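Local structure of amidase, hydantoinase/carbamoylase family (Paraburkholderia phymatum, 6C0D) at residues A308-A311 against L312-W316; L342-H345 against L346-A350; H401-L404 against G405-A409. The protein probably hydrolyses N-carbamoyl-L-amino acids, as a dimeric, zinc-dependent amidase of the peptidase M20 family. One frame throughout, in Å; residues are numbered along the deposited sequence.

Interaction 1: A308-A311 against L312-W316; sequences ALVA and LVDEW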
ATOM      1  N   ALA A 308       8.020  16.116 -18.899  1.00 20.13           N
ATOM      2  CA  ALA A 308       7.114  16.822 -17.995  1.00 21.38           C
ATOM      3  C   ALA A 308       7.185  16.241 -16.588  1.00 23.50           C
ATOM      4  O   ALA A 308       7.148  16.981 -15.589  1.00 21.76           O
ATOM      5  CB  ALA A 308       5.674  16.745 -18.526  1.00 19.31           C
ATOM      6  N   LEU A 309       7.303  14.920 -16.490  1.00 20.26           N
ATOM      7  CA  LEU A 309       7.416  14.287 -15.176  1.00 19.17           C
ATOM      8  C   LEU A 309       8.716  14.678 -14.490  1.00 20.25           C
ATOM      9  O   LEU A 309       8.723  15.017 -13.304  1.00 21.27           O
ATOM     10  CB  LEU A 309       7.311  12.768 -15.328  1.00 21.86           C
ATOM     11  CG  LEU A 309       7.434  11.903 -14.071  1.00 23.10           C
ATOM     12  CD1 LEU A 309       6.273  12.157 -13.082  1.00 20.53           C
ATOM     13  CD2 LEU A 309       7.448  10.449 -14.485  1.00 24.06           C
ATOM     14  N   VAL A 310       9.829  14.653 -15.232  1.00 20.69           N
ATOM     15  CA  VAL A 310      11.098  15.120 -14.681  1.00 22.95           C
ATOM     16  C   VAL A 310      10.969  16.562 -14.204  1.00 26.34           C
ATOM     17  O   VAL A 310      11.448  16.922 -13.123  1.00 24.86           O
ATOM     18  CB  VAL A 310      12.224  14.966 -15.723  1.00 23.44           C
ATOM     19  CG1 VAL A 310      13.506  15.639 -15.217  1.00 31.01           C
ATOM     20  CG2 VAL A 310      12.469  13.496 -15.996  1.00 24.81           C
ATOM     21  N   ALA A 311      10.303  17.406 -14.996  1.00 26.61           N
ATOM     22  CA  ALA A 311      10.166  18.807 -14.619  1.00 24.50           C
ATOM     23  C   ALA A 311       9.282  18.962 -13.386  1.00 24.19           C
ATOM     24  O   ALA A 311       9.549  19.818 -12.536  1.00 23.70           O
ATOM     25  CB  ALA A 311       9.621  19.611 -15.797  1.00 27.56           C
ATOM     26  N   LEU A 312       8.233  18.140 -13.266  1.00 22.11           N
ATOM     27  CA  LEU A 312       7.389  18.185 -12.072  1.00 19.75           C
ATOM     28  C   LEU A 312       8.181  17.854 -10.811  1.00 23.38           C
ATOM     29  O   LEU A 312       7.963  18.456  -9.751  1.00 21.75           O
ATOM     30  CB  LEU A 312       6.224  17.207 -12.207  1.00 20.86           C
ATOM     31  CG  LEU A 312       5.040  17.592 -13.084  1.00 26.97           C
ATOM     32  CD1 LEU A 312       4.018  16.429 -13.081  1.00 24.30           C
ATOM     33  CD2 LEU A 312       4.401  18.898 -12.585  1.00 30.76           C
ATOM     34  N   VAL A 313       9.056  16.853 -10.889  1.00 20.77           N
ATOM     35  CA  VAL A 313       9.869  16.491  -9.734  1.00 19.12           C
ATOM     36  C   VAL A 313      10.790  17.656  -9.356  1.00 20.96           C
ATOM     37  O   VAL A 313      10.910  18.015  -8.181  1.00 22.60           O
ATOM     38  CB  VAL A 313      10.657  15.198 -10.031  1.00 23.86           C
ATOM     39  CG1 VAL A 313      11.689  14.918  -8.913  1.00 21.73           C
ATOM     40  CG2 VAL A 313       9.682  14.004 -10.183  1.00 20.55           C
ATOM     41  N   ASP A 314      11.432  18.275 -10.350  1.00 21.80           N
ATOM     42  CA  ASP A 314      12.303  19.418 -10.075  0.64 25.95           C
ATOM     43  C   ASP A 314      11.515  20.585  -9.490  1.00 25.90           C
ATOM     44  O   ASP A 314      11.984  21.257  -8.564  1.00 24.36           O
ATOM     45  CB  ASP A 314      13.030  19.865 -11.346  0.64 27.30           C
ATOM     46  CG  ASP A 314      14.070  18.864 -11.816  0.64 31.90           C
ATOM     47  OD1 ASP A 314      14.458  17.985 -11.024  0.64 33.57           O
ATOM     48  OD2 ASP A 314      14.506  18.961 -12.984  0.64 36.54           O
ATOM     49  N   GLU A 315      10.315  20.849 -10.018  1.00 25.26           N
ATOM     50  CA  GLU A 315       9.485  21.912  -9.450  1.00 23.03           C
ATOM     51  C   GLU A 315       9.078  21.588  -8.021  1.00 25.39           C
ATOM     52  O   GLU A 315       9.154  22.444  -7.129  1.00 26.69           O
ATOM     53  CB  GLU A 315       8.237  22.131 -10.300  1.00 29.07           C
ATOM     54  CG  GLU A 315       8.510  22.682 -11.683  1.00 41.84           C
ATOM     55  CD  GLU A 315       7.319  22.490 -12.608  1.00 62.53           C
ATOM     56  OE1 GLU A 315       6.203  22.236 -12.092  1.00 61.55           O
ATOM     57  OE2 GLU A 315       7.498  22.578 -13.844  1.00 65.02           O
ATOM     58  N   TRP A 316       8.623  20.356  -7.789  1.00 23.15           N
ATOM     59  CA  TRP A 316       8.270  19.936  -6.437  1.00 21.76           C
ATOM     60  C   TRP A 316       9.433  20.174  -5.478  1.00 23.54           C
ATOM     61  O   TRP A 316       9.265  20.766  -4.404  1.00 23.08           O
ATOM     62  CB  TRP A 316       7.846  18.455  -6.434  1.00 20.94           C
ATOM     63  CG  TRP A 316       7.430  18.015  -5.072  1.00 20.64           C
ATOM     64  CD1 TRP A 316       8.244  17.588  -4.046  1.00 22.27           C
ATOM     65  CD2 TRP A 316       6.098  18.023  -4.551  1.00 20.14           C
ATOM     66  NE1 TRP A 316       7.480  17.316  -2.915  1.00 20.02           N
ATOM     67  CE2 TRP A 316       6.167  17.581  -3.205  1.00 20.04           C
ATOM     68  CE3 TRP A 316       4.849  18.346  -5.095  1.00 18.88           C
ATOM     69  CZ2 TRP A 316       5.036  17.465  -2.402  1.00 19.51           C
ATOM     70  CZ3 TRP A 316       3.725  18.240  -4.288  1.00 20.10           C
ATOM     71  CH2 TRP A 316       3.828  17.803  -2.958  1.00 23.76           C
TER

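Interaction 2: L342-H345 against L346-A350; sequences LQQH and LAQAA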
ATOM      1  N   LEU A 342       0.798  -2.845 -45.476  1.00 13.79           N
ATOM      2  CA  LEU A 342       0.098  -4.003 -44.912  1.00 14.77           C
ATOM      3  C   LEU A 342      -1.189  -3.577 -44.215  1.00 15.38           C
ATOM      4  O   LEU A 342      -2.231  -4.226 -44.366  1.00 13.91           O
ATOM      5  CB  LEU A 342       1.001  -4.758 -43.929  1.00 13.13           C
ATOM      6  CG  LEU A 342       2.261  -5.444 -44.535  1.00 17.01           C
ATOM      7  CD1 LEU A 342       2.971  -6.222 -43.452  1.00 15.65           C
ATOM      8  CD2 LEU A 342       1.931  -6.378 -45.713  1.00 15.56           C
ATOM      9  N   GLN A 343      -1.126  -2.499 -43.425  1.00 15.67           N
ATOM     10  CA  GLN A 343      -2.348  -1.981 -42.800  1.00 16.97           C
ATOM     11  C   GLN A 343      -3.412  -1.720 -43.839  1.00 15.89           C
ATOM     12  O   GLN A 343      -4.601  -1.985 -43.617  1.00 17.48           O
ATOM     13  CB  GLN A 343      -2.076  -0.671 -42.080  1.00 18.15           C
ATOM     14  CG  GLN A 343      -1.463  -0.764 -40.728  1.00 19.60           C
ATOM     15  CD  GLN A 343      -1.378   0.631 -40.147  1.00 17.70           C
ATOM     16  OE1 GLN A 343      -2.409   1.298 -39.969  1.00 19.23           O
ATOM     17  NE2 GLN A 343      -0.158   1.103 -39.913  1.00 18.00           N
ATOM     18  N   GLN A 344      -3.006  -1.182 -44.985  1.00 15.25           N
ATOM     19  CA  GLN A 344      -4.010  -0.835 -45.974  1.00 15.76           C
ATOM     20  C   GLN A 344      -4.615  -2.089 -46.610  1.00 15.39           C
ATOM     21  O   GLN A 344      -5.818  -2.117 -46.888  1.00 15.01           O
ATOM     22  CB  GLN A 344      -3.411   0.115 -47.009  1.00 16.48           C
ATOM     23  CG  GLN A 344      -4.400   0.650 -48.016  1.00 19.40           C
ATOM     24  CD  GLN A 344      -5.285   1.752 -47.439  1.00 26.70           C
ATOM     25  OE1 GLN A 344      -5.391   1.921 -46.219  1.00 26.03           O
ATOM     26  NE2 GLN A 344      -5.924   2.503 -48.320  1.00 28.91           N
ATOM     27  N   HIS A 345      -3.821  -3.152 -46.815  1.00 14.03           N
ATOM     28  CA  HIS A 345      -4.428  -4.430 -47.209  1.00 13.26           C
ATOM     29  C   HIS A 345      -5.419  -4.928 -46.163  1.00 16.57           C
ATOM     30  O   HIS A 345      -6.494  -5.434 -46.513  1.00 13.89           O
ATOM     31  CB  HIS A 345      -3.358  -5.502 -47.445  1.00 12.48           C
ATOM     32  CG  HIS A 345      -2.575  -5.292 -48.704  1.00 14.58           C
ATOM     33  ND1 HIS A 345      -3.117  -5.476 -49.962  1.00 15.64           N
ATOM     34  CD2 HIS A 345      -1.280  -4.945 -48.893  1.00 14.96           C
ATOM     35  CE1 HIS A 345      -2.186  -5.239 -50.874  1.00 17.12           C
ATOM     36  NE2 HIS A 345      -1.064  -4.911 -50.253  1.00 13.72           N
ATOM     37  N   LEU A 346      -5.073  -4.814 -44.876  1.00 11.74           N
ATOM     38  CA  LEU A 346      -6.027  -5.233 -43.844  1.00 12.92           C
ATOM     39  C   LEU A 346      -7.287  -4.374 -43.901  1.00 14.94           C
ATOM     40  O   LEU A 346      -8.401  -4.894 -43.785  1.00 15.28           O
ATOM     41  CB  LEU A 346      -5.400  -5.147 -42.450  1.00 12.63           C
ATOM     42  CG  LEU A 346      -4.249  -6.112 -42.128  1.00 13.94           C
ATOM     43  CD1 LEU A 346      -3.683  -5.795 -40.755  1.00 14.91           C
ATOM     44  CD2 LEU A 346      -4.742  -7.548 -42.124  1.00 15.95           C
ATOM     45  N   ALA A 347      -7.127  -3.053 -44.065  1.00 13.52           N
ATOM     46  CA  ALA A 347      -8.288  -2.167 -44.089  1.00 14.09           C
ATOM     47  C   ALA A 347      -9.183  -2.458 -45.289  1.00 15.63           C
ATOM     48  O   ALA A 347     -10.417  -2.410 -45.177  1.00 16.93           O
ATOM     49  CB  ALA A 347      -7.840  -0.697 -44.096  1.00 16.82           C
ATOM     50  N   GLN A 348      -8.582  -2.734 -46.459  1.00 15.13           N
ATOM     51  CA  GLN A 348      -9.379  -3.072 -47.638  1.00 14.27           C
ATOM     52  C   GLN A 348     -10.172  -4.354 -47.411  1.00 13.24           C
ATOM     53  O   GLN A 348     -11.359  -4.429 -47.762  1.00 14.48           O
ATOM     54  CB  GLN A 348      -8.472  -3.183 -48.882  1.00 12.39           C
ATOM     55  CG  GLN A 348      -7.970  -1.782 -49.308  1.00 16.22           C
ATOM     56  CD  GLN A 348      -6.689  -1.802 -50.152  1.00 21.33           C
ATOM     57  OE1 GLN A 348      -6.018  -2.820 -50.280  1.00 19.79           O
ATOM     58  NE2 GLN A 348      -6.331  -0.642 -50.684  1.00 29.24           N
ATOM     59  N   ALA A 349      -9.552  -5.360 -46.795  1.00 13.67           N
ATOM     60  CA  ALA A 349     -10.278  -6.601 -46.516  1.00 13.61           C
ATOM     61  C   ALA A 349     -11.366  -6.378 -45.475  1.00 16.78           C
ATOM     62  O   ALA A 349     -12.461  -6.960 -45.572  1.00 14.49           O
ATOM     63  CB  ALA A 349      -9.309  -7.683 -46.034  1.00 14.29           C
ATOM     64  N   ALA A 350     -11.076  -5.551 -44.464  1.00 12.41           N
ATOM     65  CA  ALA A 350     -12.067  -5.284 -43.424  1.00 16.00           C
ATOM     66  C   ALA A 350     -13.256  -4.538 -44.003  1.00 19.20           C
ATOM     67  O   ALA A 350     -14.409  -4.808 -43.648  1.00 15.97           O
ATOM     68  CB  ALA A 350     -11.438  -4.476 -42.280  1.00 17.90           C
TER

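Interaction 3: H401-L404 against G405-A409; sequences HIVL and GCEVA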
ATOM      1  N   HIS A 401     -17.704 -13.964 -34.437  1.00 19.74           N
ATOM      2  CA  HIS A 401     -16.668 -12.942 -34.584  1.00 18.32           C
ATOM      3  C   HIS A 401     -15.272 -13.552 -34.726  1.00 17.63           C
ATOM      4  O   HIS A 401     -14.406 -12.967 -35.396  1.00 19.07           O
ATOM      5  CB  HIS A 401     -16.728 -11.966 -33.405  1.00 23.42           C
ATOM      6  CG  HIS A 401     -18.046 -11.260 -33.298  1.00 26.26           C
ATOM      7  ND1 HIS A 401     -18.492 -10.665 -32.135  1.00 25.99           N
ATOM      8  CD2 HIS A 401     -19.024 -11.074 -34.217  1.00 22.46           C
ATOM      9  CE1 HIS A 401     -19.697 -10.157 -32.338  1.00 26.29           C
ATOM     10  NE2 HIS A 401     -20.039 -10.378 -33.598  1.00 24.12           N
ATOM     11  N   ILE A 402     -15.041 -14.720 -34.116  1.00 22.08           N
ATOM     12  CA  ILE A 402     -13.801 -15.456 -34.394  1.00 17.39           C
ATOM     13  C   ILE A 402     -13.719 -15.811 -35.878  1.00 17.58           C
ATOM     14  O   ILE A 402     -12.671 -15.657 -36.520  1.00 18.08           O
ATOM     15  CB  ILE A 402     -13.727 -16.722 -33.517  1.00 19.42           C
ATOM     16  CG1 ILE A 402     -13.714 -16.354 -32.031  1.00 22.37           C
ATOM     17  CG2 ILE A 402     -12.496 -17.582 -33.922  1.00 19.94           C
ATOM     18  CD1 ILE A 402     -13.904 -17.562 -31.084  1.00 25.13           C
ATOM     19  N   VAL A 403     -14.829 -16.295 -36.437  1.00 19.72           N
ATOM     20  CA  VAL A 403     -14.884 -16.652 -37.852  1.00 19.27           C
ATOM     21  C   VAL A 403     -14.676 -15.425 -38.728  1.00 18.21           C
ATOM     22  O   VAL A 403     -13.903 -15.457 -39.690  1.00 18.12           O
ATOM     23  CB  VAL A 403     -16.224 -17.346 -38.169  1.00 21.91           C
ATOM     24  CG1 VAL A 403     -16.421 -17.483 -39.693  1.00 22.41           C
ATOM     25  CG2 VAL A 403     -16.268 -18.709 -37.482  1.00 19.79           C
ATOM     26  N   LEU A 404     -15.384 -14.328 -38.435  1.00 17.34           N
ATOM     27  CA  LEU A 404     -15.217 -13.121 -39.259  1.00 14.83           C
ATOM     28  C   LEU A 404     -13.774 -12.616 -39.242  1.00 19.32           C
ATOM     29  O   LEU A 404     -13.220 -12.239 -40.287  1.00 15.02           O
ATOM     30  CB  LEU A 404     -16.169 -12.017 -38.784  1.00 15.72           C
ATOM     31  CG  LEU A 404     -16.011 -10.671 -39.500  1.00 16.31           C
ATOM     32  CD1 LEU A 404     -16.298 -10.816 -41.010  1.00 19.97           C
ATOM     33  CD2 LEU A 404     -16.900  -9.576 -38.884  1.00 17.48           C
ATOM     34  N   GLY A 405     -13.142 -12.604 -38.066  1.00 16.82           N
ATOM     35  CA  GLY A 405     -11.743 -12.196 -37.996  1.00 14.83           C
ATOM     36  C   GLY A 405     -10.862 -13.015 -38.924  1.00 15.66           C
ATOM     37  O   GLY A 405      -9.967 -12.481 -39.590  1.00 14.76           O
ATOM     38  N   CYS A 406     -11.115 -14.317 -38.990  1.00 17.25           N
ATOM     39  CA  CYS A 406     -10.293 -15.174 -39.839  1.00 17.35           C
ATOM     40  C   CYS A 406     -10.609 -14.939 -41.308  1.00 18.08           C
ATOM     41  O   CYS A 406      -9.710 -14.980 -42.151  1.00 15.95           O
ATOM     42  CB  CYS A 406     -10.504 -16.639 -39.476  1.00 16.11           C
ATOM     43  SG  CYS A 406      -9.183 -17.724 -40.154  1.00 19.33           S
ATOM     44  N   GLU A 407     -11.888 -14.717 -41.640  1.00 16.33           N
ATOM     45  CA  GLU A 407     -12.239 -14.370 -43.019  1.00 15.38           C
ATOM     46  C   GLU A 407     -11.528 -13.097 -43.480  1.00 18.69           C
ATOM     47  O   GLU A 407     -11.013 -13.027 -44.608  1.00 15.92           O
ATOM     48  CB  GLU A 407     -13.766 -14.213 -43.140  1.00 15.93           C
ATOM     49  CG  GLU A 407     -14.482 -15.558 -43.036  1.00 20.87           C
ATOM     50  CD  GLU A 407     -16.001 -15.414 -42.987  1.00 31.99           C
ATOM     51  OE1 GLU A 407     -16.473 -14.367 -42.541  1.00 27.56           O
ATOM     52  OE2 GLU A 407     -16.717 -16.348 -43.381  1.00 31.24           O
ATOM     53  N   VAL A 408     -11.526 -12.063 -42.637  1.00 14.34           N
ATOM     54  CA  VAL A 408     -10.835 -10.812 -42.981  1.00 13.09           C
ATOM     55  C   VAL A 408      -9.342 -11.070 -43.126  1.00 15.42           C
ATOM     56  O   VAL A 408      -8.709 -10.644 -44.101  1.00 14.91           O
ATOM     57  CB  VAL A 408     -11.119  -9.723 -41.927  1.00 15.30           C
ATOM     58  CG1 VAL A 408     -10.205  -8.463 -42.167  1.00 13.35           C
ATOM     59  CG2 VAL A 408     -12.617  -9.336 -41.947  1.00 16.37           C
ATOM     60  N   ALA A 409      -8.761 -11.799 -42.170  1.00 15.82           N
ATOM     61  CA  ALA A 409      -7.322 -12.064 -42.230  1.00 14.54           C
ATOM     62  C   ALA A 409      -6.947 -12.881 -43.465  1.00 16.23           C
ATOM     63  O   ALA A 409      -5.915 -12.620 -44.104  1.00 15.31           O
ATOM     64  CB  ALA A 409      -6.859 -12.782 -40.958  1.00 14.81           C
TER

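Interaction 1: A308-A311 against L312-W316
Leu312 sits one helical turn beyond Ala308 and is bonded to it through the backbone, with Leu312 N 2.8 Å from Ala308 O. The same step repeats from Val313 N to Leu309 O and from Asp314 N to Val310 O. It ends with Glu315 N, 2.8 Å from Ala311 O. The packed side carries Leu312 and Val313, with Leu309 buried beside them. The side chain of Leu312 leans back over the previous turn because CG lies beside its own backbone N (chi1 -77°). This leaves Leu312 CG 3.3 Å from Ala308 O. Val313 does the same with one branch, and Val313 CG2 is 3.4 Å from Leu309 O. Leu309 and Val313 both meet Leu326 of strand 323-328, while Leu312 and Val313 touch Phe251 of helix 244-262.

Val310, Asp314 and Glu315 are exposed, and this is the solvent side. Val310 and Asp314 run side by side and point the same way, but Asp314 was modelled in two conformers, so their closeness is doubtful in detail. Glu315 folds back so that Glu315 CG is 3.2 Å from Ala311 O. Glu315 OE2 stays 4.1 Å from Ala311 CB, a loose contact. At the end of the helix, Trp316 NE1 bonds to Val322 O and the indole stacks with His320. This two-sided helix, packed on strands beside helix 244-262, is consistent with the smaller, inserted alpha/beta domain (lid or dimerisation domain) of M20 enzymes.

Interaction 2: L342-H345 against L346-A350
Gln344 and Gln348 meet because their chains leave the helix differently. In Gln344, CG is anti to the backbone N and the chain then bends (chi2 77°). In Gln348, CG lies beside the backbone N (chi1 -71°) and the chain runs on extended, back toward the preceding turn. The two side chains cross at about a right angle. Gln348 NE2 reaches the aliphatic part of its neighbour, 3.5 Å from Gln344 CG. The amide planes are steeply inclined, so the amides do not stack. Gln348 CG lies 3.3 Å from Gln344 O. Gln348 OE1 comes obliquely to the imidazole of His345, 3.9 Å from His345 ND1. That ring and the amide are nearly perpendicular (87°). Gln344 and Gln348 are exposed, and both they and His345 also touch a crystal neighbour, which may influence their positions.

The backbone runs as regular alpha helix. Leu346 N is 2.9 Å from Leu342 O, and Leu346 CG lies 3.6 Å from the same oxygen, Leu342 O. The next bonds put Ala347 N 2.8 Å from Gln343 O and Gln348 N 2.9 Å from Gln344 O. The last has Ala349 N 3.1 Å from His345 O. Helix 340-353 probably belongs to the zinc-binding catalytic domain of the M20 fold, where it lies against strands 210-227, 358-363 and 378-384 and beside helix 399-419.

The buried face is apolar: Leu342 and Leu346 press on Cys379 of strand 378-384, Leu346 also meets Ala412 of helix 399-419, and Ala347 and Ala350 touch Trp358. Gln343 NE2 hydrogen-bonds to Met338 O.

Interaction 3: H401-L404 against G405-A409
Val408 N donates to Leu404 O across one helical turn, at 2.9 Å and with an almost straight N-H...O angle of 169°. Glu407 N makes an equally long bond to Val403 O, also 2.9 Å. Gly405 N to His401 O is slightly longer at 3.0 Å. Cys406 N to Ile402 O is the longest of the four, at 3.2 Å, and the most bent (150°). Ile402 O also takes a weak hydrogen bond from Tyr107 OH of helix 102-117. This second donor is consistent with the slacker helical bond at that carbonyl.

Outward from the backbone, Glu407 folds toward the 401-404 turn. CG sits beside its own backbone N (chi1 -71°) and the chain then stays extended. The carboxylate is thereby laid among CH groups. Glu407 OE2 comes 3.9 Å from Val403 CG1, and Glu407 OE1 is 3.9 Å from Leu404 CD1. Leu404 crosses Glu407 at about a right angle. The same methyl, Leu404 CD1, also meets Val408 CG2 at 4.1 Å, an apolar contact. Gly405 is buried and adds only backbone here.

Around this turn, Val403 touches Pro18 and Leu22 of helix 18-30, Cys406 touches Leu21, and Val408 and Ala409 touch Leu381 of strand 378-384. Helix 399-419 is thus packed between other helices and strands of what is probably the M20 catalytic domain. Gly405 lies about 11 Å from the side chain of the zinc ligand His196, so the contact is not at the metal. Between these two turns, then, the backbone supplies the directional bonds. The side chains add van der Waals contacts, and the Glu407 carboxylate meets methyl groups of Val403 and Leu404.

All three interactions join consecutive turns of one helix, so none closes a long loop. They follow one another along the chain without nesting or crossing. Interaction 1 comes first, on helix 299-317 in what is probably the smaller lid or dimerisation domain. The chain then returns through strand 323-328 to the catalytic domain, where interaction 2 lies on helix 340-353. The centres of these two are about 42 Å apart. Interaction 3 follows on helix 399-419, after strands 358-363 and 378-384. Interactions 2 and 3 touch: Ala349 CB is 3.6 Å from Val408 O. Together they join two neighbouring helices flanking the catalytic-domain strands, whereas interaction 1 stands apart, on the opposite side of the chain's centre from interaction 3.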